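PDB 2F3O: pyruvate formate-lyase 2 from Archaeoglobus fulgidus, which is a glycyl radical enzyme of unknown physiological substrate, probably a lyase related to pyruvate formate-lyase and glycerol dehydratase. Local coordinates for residues K15-S20 with L69-A75; N95-N99 with F318-E323; I337-D341 with V371-K375. All blocks are in the same frame, centred on the assembly; numbering follows the deposited sequence.

Followed from the N terminus, the three contacts come one after another, with none nested in or crossing another. Contact 1 closes a largely helical excursion of 48 residues by pairing the short strands 18-19 and 74-75. Contact 2 then spans more than two hundred residues, bringing the loop before helix 105-119 against the start of helix 322-325; its centre lies about 15 Å from that of contact 1, on the same side of the chain's centre. Contact 3 opens at the end of strand 334-338 and closes the short crossover through helix 350-362 to strand 368-373. Its centre is about 36 Å from that of contact 2, on the opposite side of the chain's centre.

Contact 1 (K15-S20 with L69-A75); sequences KPARLS and LPNPPGA
Arg18 reaches across to the loop before strand 74-75 and takes hold of two successive carbonyls with one edge of its guanidinium. NE donates to Asn71 O at 2.9 Å, and NH2 donates to Pro70 O at 2.7 Å with an N-H...O angle of 162°. Both oxygens lie close to the guanidinium plane, which should hold the group against rotation. With CG set between the backbone N and carbonyl carbon (chi1 72°), the extended chain runs over the proline-rich turn. Ser20 CA covers part of one guanidinium face, and NH2 also forms a salt bridge with Glu22, which in addition binds Ser20 OG.

Beneath this grip the backbones are closely laced. Arg18 N donates to Pro73 O, Ala75 N to Arg18 O and Ser20 N to Ala75 O, each at 3.0 Å between the named atoms. Ala17 CB sits 3.8 Å from Pro73 CB, and Leu19 CD1 meets Ala75 CB on the other face from the arginine.

Towards Lys15 the contact is looser and partly open to solvent. The lysine chain bends at its last torsion (chi4 75°) and brings NZ to Pro72 O at 3.3 Å, a weak bond, while the exposed Pro16 contributes very little. Geometrically this is a parallel beta ladder, with Arg18 opposite Gly74 and Leu19 opposite Ala75: a two-stranded parallel sheet that joins the N-terminal region to the proline-rich loop of 69-75.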
ATOM      1  N   LYS A  15      -5.448  55.413   6.530  1.00 72.65           N
ATOM      2  CA  LYS A  15      -5.250  56.121   5.273  1.00 71.02           C
ATOM      3  C   LYS A  15      -5.795  55.254   4.142  1.00 69.54           C
ATOM      4  O   LYS A  15      -5.915  54.045   4.326  1.00 69.50           O
ATOM      5  CB  LYS A  15      -3.758  56.474   5.089  1.00 71.25           C
ATOM      6  CG  LYS A  15      -2.777  55.307   4.921  1.00 71.65           C
ATOM      7  CD  LYS A  15      -1.320  55.782   5.138  1.00 71.32           C
ATOM      8  CE  LYS A  15      -0.282  54.783   4.615  1.00 71.40           C
ATOM      9  NZ  LYS A  15      -0.218  54.818   3.125  1.00 71.08           N
ATOM     10  N   PRO A  16      -6.170  55.865   2.988  1.00 68.10           N
ATOM     11  CA  PRO A  16      -6.699  55.105   1.830  1.00 66.80           C
ATOM     12  C   PRO A  16      -5.782  53.985   1.295  1.00 65.25           C
ATOM     13  O   PRO A  16      -4.555  54.088   1.372  1.00 65.14           O
ATOM     14  CB  PRO A  16      -6.910  56.190   0.758  1.00 66.72           C
ATOM     15  CG  PRO A  16      -6.068  57.340   1.202  1.00 67.15           C
ATOM     16  CD  PRO A  16      -6.153  57.311   2.696  1.00 67.86           C
ATOM     17  N   ALA A  17      -6.390  52.921   0.773  1.00 63.40           N
ATOM     18  CA  ALA A  17      -5.647  51.732   0.362  1.00 61.29           C
ATOM     19  C   ALA A  17      -5.141  51.837  -1.063  1.00 60.05           C
ATOM     20  O   ALA A  17      -5.720  52.531  -1.894  1.00 59.95           O
ATOM     21  CB  ALA A  17      -6.489  50.492   0.531  1.00 61.07           C
ATOM     22  N   ARG A  18      -4.050  51.139  -1.345  1.00 58.48           N
ATOM     23  CA  ARG A  18      -3.480  51.139  -2.686  1.00 56.76           C
ATOM     24  C   ARG A  18      -3.467  49.745  -3.355  1.00 56.00           C
ATOM     25  O   ARG A  18      -3.580  48.712  -2.696  1.00 55.80           O
ATOM     26  CB  ARG A  18      -2.070  51.730  -2.644  1.00 56.43           C
ATOM     27  CG  ARG A  18      -1.043  50.833  -1.996  1.00 55.30           C
ATOM     28  CD  ARG A  18       0.279  51.541  -1.874  1.00 53.46           C
ATOM     29  NE  ARG A  18       1.409  50.644  -1.653  1.00 50.76           N
ATOM     30  CZ  ARG A  18       2.191  50.196  -2.629  1.00 49.98           C
ATOM     31  NH1 ARG A  18       1.952  50.535  -3.881  1.00 49.51           N
ATOM     32  NH2 ARG A  18       3.209  49.408  -2.362  1.00 50.75           N
ATOM     33  N   LEU A  19      -3.351  49.718  -4.675  1.00 54.76           N
ATOM     34  CA  LEU A  19      -3.038  48.480  -5.351  1.00 53.46           C
ATOM     35  C   LEU A  19      -1.514  48.285  -5.337  1.00 52.89           C
ATOM     36  O   LEU A  19      -0.783  48.994  -6.024  1.00 52.23           O
ATOM     37  CB  LEU A  19      -3.557  48.514  -6.772  1.00 53.13           C
ATOM     38  CG  LEU A  19      -3.358  47.161  -7.423  1.00 53.16           C
ATOM     39  CD1 LEU A  19      -4.283  46.147  -6.762  1.00 53.38           C
ATOM     40  CD2 LEU A  19      -3.610  47.245  -8.906  1.00 52.99           C
ATOM     41  N   SER A  20      -1.050  47.337  -4.527  1.00 52.63           N
ATOM     42  CA  SER A  20       0.384  47.063  -4.368  1.00 52.61           C
ATOM     43  C   SER A  20       0.930  46.135  -5.455  1.00 52.60           C
ATOM     44  O   SER A  20       0.221  45.289  -5.979  1.00 52.98           O
ATOM     45  CB  SER A  20       0.675  46.488  -2.988  1.00 52.31           C
ATOM     46  OG  SER A  20       1.981  45.974  -2.935  1.00 52.46           O
ATOM     47  N   LEU A  69       2.724  44.521   2.748  1.00 54.62           N
ATOM     48  CA  LEU A  69       3.134  45.057   1.464  1.00 54.54           C
ATOM     49  C   LEU A  69       3.849  46.364   1.812  1.00 55.14           C
ATOM     50  O   LEU A  69       3.614  46.898   2.910  1.00 55.38           O
ATOM     51  CB  LEU A  69       1.909  45.307   0.600  1.00 54.10           C
ATOM     52  CG  LEU A  69       0.775  46.014   1.327  1.00 53.73           C
ATOM     53  CD1 LEU A  69       0.498  47.353   0.694  1.00 53.36           C
ATOM     54  CD2 LEU A  69      -0.459  45.165   1.370  1.00 53.40           C
ATOM     55  N   PRO A  70       4.748  46.870   0.921  1.00 55.35           N
ATOM     56  CA  PRO A  70       5.374  48.168   1.187  1.00 55.14           C
ATOM     57  C   PRO A  70       4.311  49.228   1.117  1.00 55.18           C
ATOM     58  O   PRO A  70       3.403  49.110   0.312  1.00 54.81           O
ATOM     59  CB  PRO A  70       6.331  48.361   0.013  1.00 55.21           C
ATOM     60  CG  PRO A  70       6.481  47.048  -0.620  1.00 55.17           C
ATOM     61  CD  PRO A  70       5.234  46.285  -0.343  1.00 55.42           C
ATOM     62  N   ASN A  71       4.439  50.242   1.963  1.00 55.66           N
ATOM     63  CA  ASN A  71       3.428  51.292   2.142  1.00 56.27           C
ATOM     64  C   ASN A  71       1.959  50.817   2.213  1.00 56.01           C
ATOM     65  O   ASN A  71       1.231  50.846   1.208  1.00 55.88           O
ATOM     66  CB  ASN A  71       3.610  52.413   1.114  1.00 56.68           C
ATOM     67  CG  ASN A  71       2.740  53.624   1.426  1.00 58.72           C
ATOM     68  OD1 ASN A  71       2.011  54.119   0.556  1.00 61.09           O
ATOM     69  ND2 ASN A  71       2.789  54.091   2.681  1.00 59.32           N
ATOM     70  N   PRO A  72       1.531  50.392   3.414  1.00 55.65           N
ATOM     71  CA  PRO A  72       0.293  49.710   3.798  1.00 55.50           C
ATOM     72  C   PRO A  72      -1.011  50.511   3.576  1.00 55.25           C
ATOM     73  O   PRO A  72      -0.959  51.610   3.048  1.00 55.60           O
ATOM     74  CB  PRO A  72       0.551  49.336   5.258  1.00 55.59           C
ATOM     75  CG  PRO A  72       2.026  49.417   5.415  1.00 56.06           C
ATOM     76  CD  PRO A  72       2.391  50.584   4.584  1.00 55.80           C
ATOM     77  N   PRO A  73      -2.151  50.058   4.124  1.00 54.78           N
ATOM     78  CA  PRO A  73      -3.292  49.516   3.428  1.00 53.93           C
ATOM     79  C   PRO A  73      -3.093  49.263   1.948  1.00 53.00           C
ATOM     80  O   PRO A  73      -2.841  50.187   1.175  1.00 52.86           O
ATOM     81  CB  PRO A  73      -4.382  50.553   3.720  1.00 53.94           C
ATOM     82  CG  PRO A  73      -4.033  51.029   5.143  1.00 54.86           C
ATOM     83  CD  PRO A  73      -2.604  50.488   5.456  1.00 55.33           C
ATOM     84  N   GLY A  74      -3.216  47.993   1.569  1.00 52.15           N
ATOM     85  CA  GLY A  74      -3.161  47.616   0.167  1.00 51.04           C
ATOM     86  C   GLY A  74      -3.602  46.218  -0.227  1.00 50.33           C
ATOM     87  O   GLY A  74      -3.969  45.396   0.622  1.00 50.32           O
ATOM     88  N   ALA A  75      -3.564  45.961  -1.534  1.00 49.32           N
ATOM     89  CA  ALA A  75      -3.871  44.647  -2.095  1.00 48.19           C
ATOM     90  C   ALA A  75      -2.622  43.999  -2.687  1.00 47.54           C
ATOM     91  O   ALA A  75      -1.901  44.641  -3.445  1.00 47.59           O
ATOM     92  CB  ALA A  75      -4.935  44.774  -3.156  1.00 47.93           C
TER

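Contact 2 (N95-N99 with F318-E323)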
ATOM      1  N   ASN A  95     -11.557  55.224  -8.359  1.00 72.66           N
ATOM      2  CA  ASN A  95     -12.908  55.755  -8.245  1.00 73.48           C
ATOM      3  C   ASN A  95     -14.018  54.726  -8.433  1.00 73.71           C
ATOM      4  O   ASN A  95     -14.633  54.658  -9.502  1.00 74.01           O
ATOM      5  CB  ASN A  95     -13.107  56.911  -9.221  1.00 73.76           C
ATOM      6  CG  ASN A  95     -13.215  58.249  -8.511  1.00 75.04           C
ATOM      7  OD1 ASN A  95     -14.223  58.963  -8.642  1.00 75.77           O
ATOM      8  ND2 ASN A  95     -12.186  58.587  -7.727  1.00 75.31           N
ATOM      9  N   ARG A  96     -14.246  53.915  -7.404  1.00 73.78           N
ATOM     10  CA  ARG A  96     -15.397  53.011  -7.352  1.00 73.64           C
ATOM     11  C   ARG A  96     -15.893  53.013  -5.924  1.00 73.80           C
ATOM     12  O   ARG A  96     -15.142  53.380  -5.014  1.00 73.79           O
ATOM     13  CB  ARG A  96     -15.046  51.600  -7.807  1.00 73.54           C
ATOM     14  CG  ARG A  96     -13.924  50.933  -7.030  1.00 73.13           C
ATOM     15  CD  ARG A  96     -13.769  49.478  -7.463  1.00 72.59           C
ATOM     16  NE  ARG A  96     -12.822  48.745  -6.626  1.00 72.03           N
ATOM     17  CZ  ARG A  96     -12.523  47.457  -6.770  1.00 71.16           C
ATOM     18  NH1 ARG A  96     -13.090  46.736  -7.729  1.00 70.59           N
ATOM     19  NH2 ARG A  96     -11.651  46.893  -5.950  1.00 70.81           N
ATOM     20  N   GLU A  97     -17.147  52.614  -5.721  1.00 74.03           N
ATOM     21  CA  GLU A  97     -17.820  52.903  -4.447  1.00 74.36           C
ATOM     22  C   GLU A  97     -17.342  52.092  -3.222  1.00 73.95           C
ATOM     23  O   GLU A  97     -17.341  52.607  -2.108  1.00 74.00           O
ATOM     24  CB  GLU A  97     -19.360  52.919  -4.589  1.00 74.54           C
ATOM     25  CG  GLU A  97     -20.045  51.560  -4.702  1.00 76.32           C
ATOM     26  CD  GLU A  97     -21.436  51.547  -4.052  1.00 78.94           C
ATOM     27  OE1 GLU A  97     -22.172  50.536  -4.202  1.00 79.21           O
ATOM     28  OE2 GLU A  97     -21.789  52.548  -3.382  1.00 79.71           O
ATOM     29  N   THR A  98     -16.906  50.850  -3.437  1.00 73.57           N
ATOM     30  CA  THR A  98     -16.431  49.982  -2.354  1.00 72.93           C
ATOM     31  C   THR A  98     -15.043  49.458  -2.671  1.00 72.50           C
ATOM     32  O   THR A  98     -14.753  49.133  -3.820  1.00 72.22           O
ATOM     33  CB  THR A  98     -17.349  48.763  -2.181  1.00 73.08           C
ATOM     34  OG1 THR A  98     -17.548  48.134  -3.455  1.00 73.01           O
ATOM     35  CG2 THR A  98     -18.702  49.183  -1.633  1.00 73.19           C
ATOM     36  N   ASN A  99     -14.205  49.377  -1.642  1.00 72.27           N
ATOM     37  CA  ASN A  99     -12.838  48.836  -1.735  1.00 72.04           C
ATOM     38  C   ASN A  99     -11.995  49.508  -2.818  1.00 71.92           C
ATOM     39  O   ASN A  99     -11.449  48.858  -3.713  1.00 71.45           O
ATOM     40  CB  ASN A  99     -12.869  47.314  -1.902  1.00 72.08           C
ATOM     41  CG  ASN A  99     -11.554  46.650  -1.552  1.00 71.53           C
ATOM     42  OD1 ASN A  99     -10.912  46.983  -0.556  1.00 71.42           O
ATOM     43  ND2 ASN A  99     -11.152  45.692  -2.371  1.00 70.32           N
ATOM     44  N   PHE A 318      -9.954  42.265  -5.240  1.00 50.47           N
ATOM     45  CA  PHE A 318     -11.153  41.803  -5.894  1.00 51.15           C
ATOM     46  C   PHE A 318     -11.557  42.767  -6.987  1.00 51.89           C
ATOM     47  O   PHE A 318     -11.578  43.963  -6.771  1.00 52.30           O
ATOM     48  CB  PHE A 318     -12.290  41.724  -4.885  1.00 50.95           C
ATOM     49  CG  PHE A 318     -12.162  40.595  -3.891  1.00 50.41           C
ATOM     50  CD1 PHE A 318     -11.434  39.459  -4.188  1.00 49.55           C
ATOM     51  CD2 PHE A 318     -12.830  40.655  -2.679  1.00 48.97           C
ATOM     52  CE1 PHE A 318     -11.343  38.431  -3.279  1.00 49.00           C
ATOM     53  CE2 PHE A 318     -12.739  39.628  -1.779  1.00 48.73           C
ATOM     54  CZ  PHE A 318     -11.997  38.520  -2.073  1.00 49.12           C
ATOM     55  N   ASP A 319     -11.919  42.247  -8.151  1.00 52.79           N
ATOM     56  CA  ASP A 319     -12.505  43.077  -9.200  1.00 54.02           C
ATOM     57  C   ASP A 319     -13.981  43.383  -8.899  1.00 54.54           C
ATOM     58  O   ASP A 319     -14.500  43.012  -7.846  1.00 54.86           O
ATOM     59  CB  ASP A 319     -12.442  42.338 -10.522  1.00 54.17           C
ATOM     60  CG  ASP A 319     -13.233  41.061 -10.480  1.00 55.59           C
ATOM     61  OD1 ASP A 319     -12.695  40.092  -9.917  1.00 56.55           O
ATOM     62  OD2 ASP A 319     -14.393  41.026 -10.972  1.00 56.41           O
ATOM     63  N   SER A 320     -14.657  44.002  -9.869  1.00 55.18           N
ATOM     64  CA  SER A 320     -16.043  44.463  -9.733  1.00 55.67           C
ATOM     65  C   SER A 320     -17.074  43.365  -9.513  1.00 56.11           C
ATOM     66  O   SER A 320     -18.018  43.557  -8.751  1.00 56.48           O
ATOM     67  CB  SER A 320     -16.453  45.269 -10.959  1.00 55.71           C
ATOM     68  OG  SER A 320     -16.848  44.410 -12.009  1.00 55.87           O
ATOM     69  N   LEU A 321     -16.900  42.225 -10.179  1.00 56.53           N
ATOM     70  CA  LEU A 321     -17.794  41.091  -9.969  1.00 56.89           C
ATOM     71  C   LEU A 321     -17.487  40.418  -8.631  1.00 56.91           C
ATOM     72  O   LEU A 321     -18.400  40.145  -7.856  1.00 57.10           O
ATOM     73  CB  LEU A 321     -17.707  40.098 -11.124  1.00 56.99           C
ATOM     74  CG  LEU A 321     -17.730  40.737 -12.518  1.00 58.36           C
ATOM     75  CD1 LEU A 321     -17.389  39.711 -13.623  1.00 58.92           C
ATOM     76  CD2 LEU A 321     -19.074  41.435 -12.796  1.00 58.72           C
ATOM     77  N   LEU A 322     -16.207  40.196  -8.335  1.00 56.84           N
ATOM     78  CA  LEU A 322     -15.819  39.591  -7.056  1.00 57.07           C
ATOM     79  C   LEU A 322     -16.194  40.435  -5.827  1.00 57.38           C
ATOM     80  O   LEU A 322     -16.360  39.903  -4.721  1.00 57.36           O
ATOM     81  CB  LEU A 322     -14.328  39.232  -7.041  1.00 56.94           C
ATOM     82  CG  LEU A 322     -13.928  37.949  -7.781  1.00 56.35           C
ATOM     83  CD1 LEU A 322     -12.461  37.689  -7.546  1.00 55.89           C
ATOM     84  CD2 LEU A 322     -14.752  36.737  -7.370  1.00 54.81           C
ATOM     85  N   GLU A 323     -16.359  41.741  -6.036  1.00 57.69           N
ATOM     86  CA  GLU A 323     -16.860  42.641  -4.995  1.00 58.14           C
ATOM     87  C   GLU A 323     -18.345  42.476  -4.673  1.00 57.98           C
ATOM     88  O   GLU A 323     -18.801  42.931  -3.634  1.00 57.79           O
ATOM     89  CB  GLU A 323     -16.608  44.094  -5.371  1.00 58.23           C
ATOM     90  CG  GLU A 323     -15.241  44.598  -4.988  1.00 59.96           C
ATOM     91  CD  GLU A 323     -15.051  44.713  -3.493  1.00 62.13           C
ATOM     92  OE1 GLU A 323     -16.020  45.067  -2.766  1.00 62.92           O
ATOM     93  OE2 GLU A 323     -13.913  44.453  -3.054  1.00 63.24           O
TER
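A loop meets the N-terminal approach of a helix here: Arg96 reaches the peptide of Phe318, and Thr98 and Asn99 face Glu323 of helix 322-325. Arg96 NH2 donates to Phe318 O at 3.0 Å, nearly in line with the carbonyl (C=O...N angle 175°), and NH1 adds a weaker bond to the same oxygen. The chain is extended from CG to NE, and the guanidinium is held flat from a second edge: NE and NH2 both grip Asn99 O side-on, from the same face of its carbonyl plane, at 3.2 Å for NE and 3.0 Å for NH2. NH2 thus joins the two backbones.

The helix start itself carries a capping bond, Leu321 N donating to Asp319 OD2 at 2.9 Å from above the carboxylate plane; the same oxygen forms a salt bridge with Arg85 of helix 83-87. Four residues after Asp319, the buried Glu323 bends at chi2 (-68°), which directs its carboxylate to the loop. Its OE2 accepts a weak bond from Asn99 ND2 at 3.1 Å, the amide and carboxylate planes 33° apart, and Thr98 OG1 donates weakly to OE1. Glu323 OE2 lies 4.4 Å from Arg96 NH2 but well out of the guanidinium plane, so only the nearby charge may help stabilise the carboxylate. Asn99 is also held by Gln329, bonded to its OD1, and by Pro316 O, bonded to its ND2.

Contact 3 (I337-D341 with V371-K375)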
ATOM      1  N   ILE A 337      -9.350  32.007  20.197  1.00 39.08           N
ATOM      2  CA  ILE A 337      -9.140  32.040  21.639  1.00 38.62           C
ATOM      3  C   ILE A 337     -10.176  31.212  22.406  1.00 38.77           C
ATOM      4  O   ILE A 337     -11.284  30.978  21.926  1.00 38.71           O
ATOM      5  CB  ILE A 337      -9.097  33.503  22.200  1.00 38.88           C
ATOM      6  CG1 ILE A 337     -10.461  34.200  22.090  1.00 38.41           C
ATOM      7  CG2 ILE A 337      -8.039  34.324  21.498  1.00 38.26           C
ATOM      8  CD1 ILE A 337     -10.427  35.644  22.530  1.00 37.80           C
ATOM      9  N   GLY A 338      -9.815  30.779  23.606  1.00 38.72           N
ATOM     10  CA  GLY A 338     -10.741  30.038  24.463  1.00 39.10           C
ATOM     11  C   GLY A 338     -10.876  28.579  24.098  1.00 39.51           C
ATOM     12  O   GLY A 338     -10.140  28.068  23.260  1.00 40.55           O
ATOM     13  N   GLY A 339     -11.809  27.889  24.727  1.00 39.74           N
ATOM     14  CA  GLY A 339     -12.054  26.493  24.389  1.00 40.01           C
ATOM     15  C   GLY A 339     -11.501  25.559  25.433  1.00 40.34           C
ATOM     16  O   GLY A 339     -11.080  25.997  26.500  1.00 40.52           O
ATOM     17  N   CYS A 340     -11.500  24.267  25.127  1.00 40.54           N
ATOM     18  CA  CYS A 340     -11.048  23.257  26.081  1.00 40.86           C
ATOM     19  C   CYS A 340      -9.757  22.533  25.663  1.00 40.62           C
ATOM     20  O   CYS A 340      -9.266  22.701  24.541  1.00 40.85           O
ATOM     21  CB  CYS A 340     -12.151  22.235  26.288  1.00 40.89           C
ATOM     22  SG  CYS A 340     -12.437  21.259  24.825  1.00 43.75           S
ATOM     23  N   ASP A 341      -9.193  21.729  26.557  1.00 40.28           N
ATOM     24  CA  ASP A 341      -8.047  20.919  26.161  1.00 39.98           C
ATOM     25  C   ASP A 341      -8.517  19.585  25.558  1.00 39.72           C
ATOM     26  O   ASP A 341      -9.702  19.387  25.316  1.00 39.58           O
ATOM     27  CB  ASP A 341      -7.005  20.770  27.303  1.00 40.00           C
ATOM     28  CG  ASP A 341      -7.545  20.056  28.562  1.00 39.98           C
ATOM     29  OD1 ASP A 341      -6.871  20.140  29.613  1.00 39.09           O
ATOM     30  OD2 ASP A 341      -8.609  19.400  28.529  1.00 39.73           O
ATOM     31  N   VAL A 371     -14.035  33.053  19.198  1.00 41.61           N
ATOM     32  CA  VAL A 371     -14.001  32.658  20.597  1.00 41.68           C
ATOM     33  C   VAL A 371     -14.720  31.335  20.774  1.00 42.04           C
ATOM     34  O   VAL A 371     -15.918  31.233  20.530  1.00 42.06           O
ATOM     35  CB  VAL A 371     -14.641  33.718  21.520  1.00 41.29           C
ATOM     36  CG1 VAL A 371     -14.259  33.459  22.954  1.00 40.88           C
ATOM     37  CG2 VAL A 371     -14.213  35.113  21.127  1.00 40.98           C
ATOM     38  N   ARG A 372     -13.966  30.321  21.179  1.00 42.58           N
ATOM     39  CA  ARG A 372     -14.533  29.039  21.550  1.00 42.92           C
ATOM     40  C   ARG A 372     -15.071  29.093  22.986  1.00 43.79           C
ATOM     41  O   ARG A 372     -14.359  29.464  23.935  1.00 43.57           O
ATOM     42  CB  ARG A 372     -13.477  27.935  21.435  1.00 42.96           C
ATOM     43  CG  ARG A 372     -13.162  27.449  20.030  1.00 41.96           C
ATOM     44  CD  ARG A 372     -12.096  26.335  20.061  1.00 41.71           C
ATOM     45  NE  ARG A 372     -12.412  25.294  21.036  1.00 39.16           N
ATOM     46  CZ  ARG A 372     -11.718  24.171  21.204  1.00 37.23           C
ATOM     47  NH1 ARG A 372     -10.675  23.923  20.430  1.00 37.11           N
ATOM     48  NH2 ARG A 372     -12.083  23.284  22.125  1.00 33.62           N
ATOM     49  N   ILE A 373     -16.342  28.746  23.142  1.00 44.55           N
ATOM     50  CA  ILE A 373     -16.910  28.579  24.466  1.00 45.34           C
ATOM     51  C   ILE A 373     -17.626  27.252  24.555  1.00 46.19           C
ATOM     52  O   ILE A 373     -18.012  26.660  23.532  1.00 46.51           O
ATOM     53  CB  ILE A 373     -17.904  29.681  24.817  1.00 45.15           C
ATOM     54  CG1 ILE A 373     -18.880  29.903  23.686  1.00 44.44           C
ATOM     55  CG2 ILE A 373     -17.197  30.995  25.095  1.00 45.68           C
ATOM     56  CD1 ILE A 373     -19.703  31.121  23.919  1.00 45.95           C
ATOM     57  N   ASN A 374     -17.802  26.787  25.785  1.00 47.07           N
ATOM     58  CA  ASN A 374     -18.448  25.507  26.046  1.00 47.96           C
ATOM     59  C   ASN A 374     -19.130  25.544  27.395  1.00 48.77           C
ATOM     60  O   ASN A 374     -19.138  26.577  28.063  1.00 49.11           O
ATOM     61  CB  ASN A 374     -17.435  24.357  26.002  1.00 47.78           C
ATOM     62  CG  ASN A 374     -16.187  24.628  26.832  1.00 47.22           C
ATOM     63  OD1 ASN A 374     -16.236  24.672  28.052  1.00 48.39           O
ATOM     64  ND2 ASN A 374     -15.064  24.790  26.168  1.00 46.66           N
ATOM     65  N   LYS A 375     -19.657  24.406  27.823  1.00 49.62           N
ATOM     66  CA  LYS A 375     -20.380  24.357  29.084  1.00 50.45           C
ATOM     67  C   LYS A 375     -19.501  24.504  30.337  1.00 50.71           C
ATOM     68  O   LYS A 375     -20.018  24.606  31.448  1.00 51.01           O
ATOM     69  CB  LYS A 375     -21.270  23.111  29.153  1.00 50.42           C
ATOM     70  CG  LYS A 375     -22.471  23.227  28.233  1.00 51.68           C
ATOM     71  CD  LYS A 375     -23.600  22.278  28.611  1.00 53.39           C
ATOM     72  CE  LYS A 375     -24.773  22.424  27.636  1.00 54.52           C
ATOM     73  NZ  LYS A 375     -25.661  21.215  27.584  1.00 54.85           N
TER
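Ile337 and Val371 stand on the same face of the sheet and lean obliquely against each other, with Ile337 CG1 4.0 Å from both Val371 CG1 and Val371 CG2. Below them the backbones are tied by Arg372 N donating to Ile337 O at 2.9 Å, with an N-H...O angle of 159°. Helix 350-362 covers Ile337, and helix 379-390 packs on Val371.

Arg372 turns instead toward the strand end at Gly338 and Gly339. Its CB lies 3.6 Å from Gly339 CA, and NE passes where a side chain on that glycine would stand. The chain bends at chi3 (49°) and carries the guanidinium along the glycine backbone toward Cys340: Gly338 O lies over one face, while Cys340 SG sits in plane at the edge, 3.4 Å from NH2. The nitrogens find their acceptors beyond the two segments, NE in a salt bridge with Asp401, NH1 with Tyr421 O and NH2 with Leu419 O. Asn374 shares that anchor, its ND2 binding Asp401 while facing the Gly339-Cys340 peptide. A methionine in place of Arg372 would probably deprive the Asp401 carboxylate of its cationic mate and the two carbonyls of their donors.

Parallel pairing of neighbouring strands 334-338 and 368-373 through helix 350-362 makes this a beta-alpha-beta crossover, with strand 396-400 continuing the parallel run beyond 368-373, consistent with part of the ten-stranded alpha/beta barrel of glycyl radical enzymes.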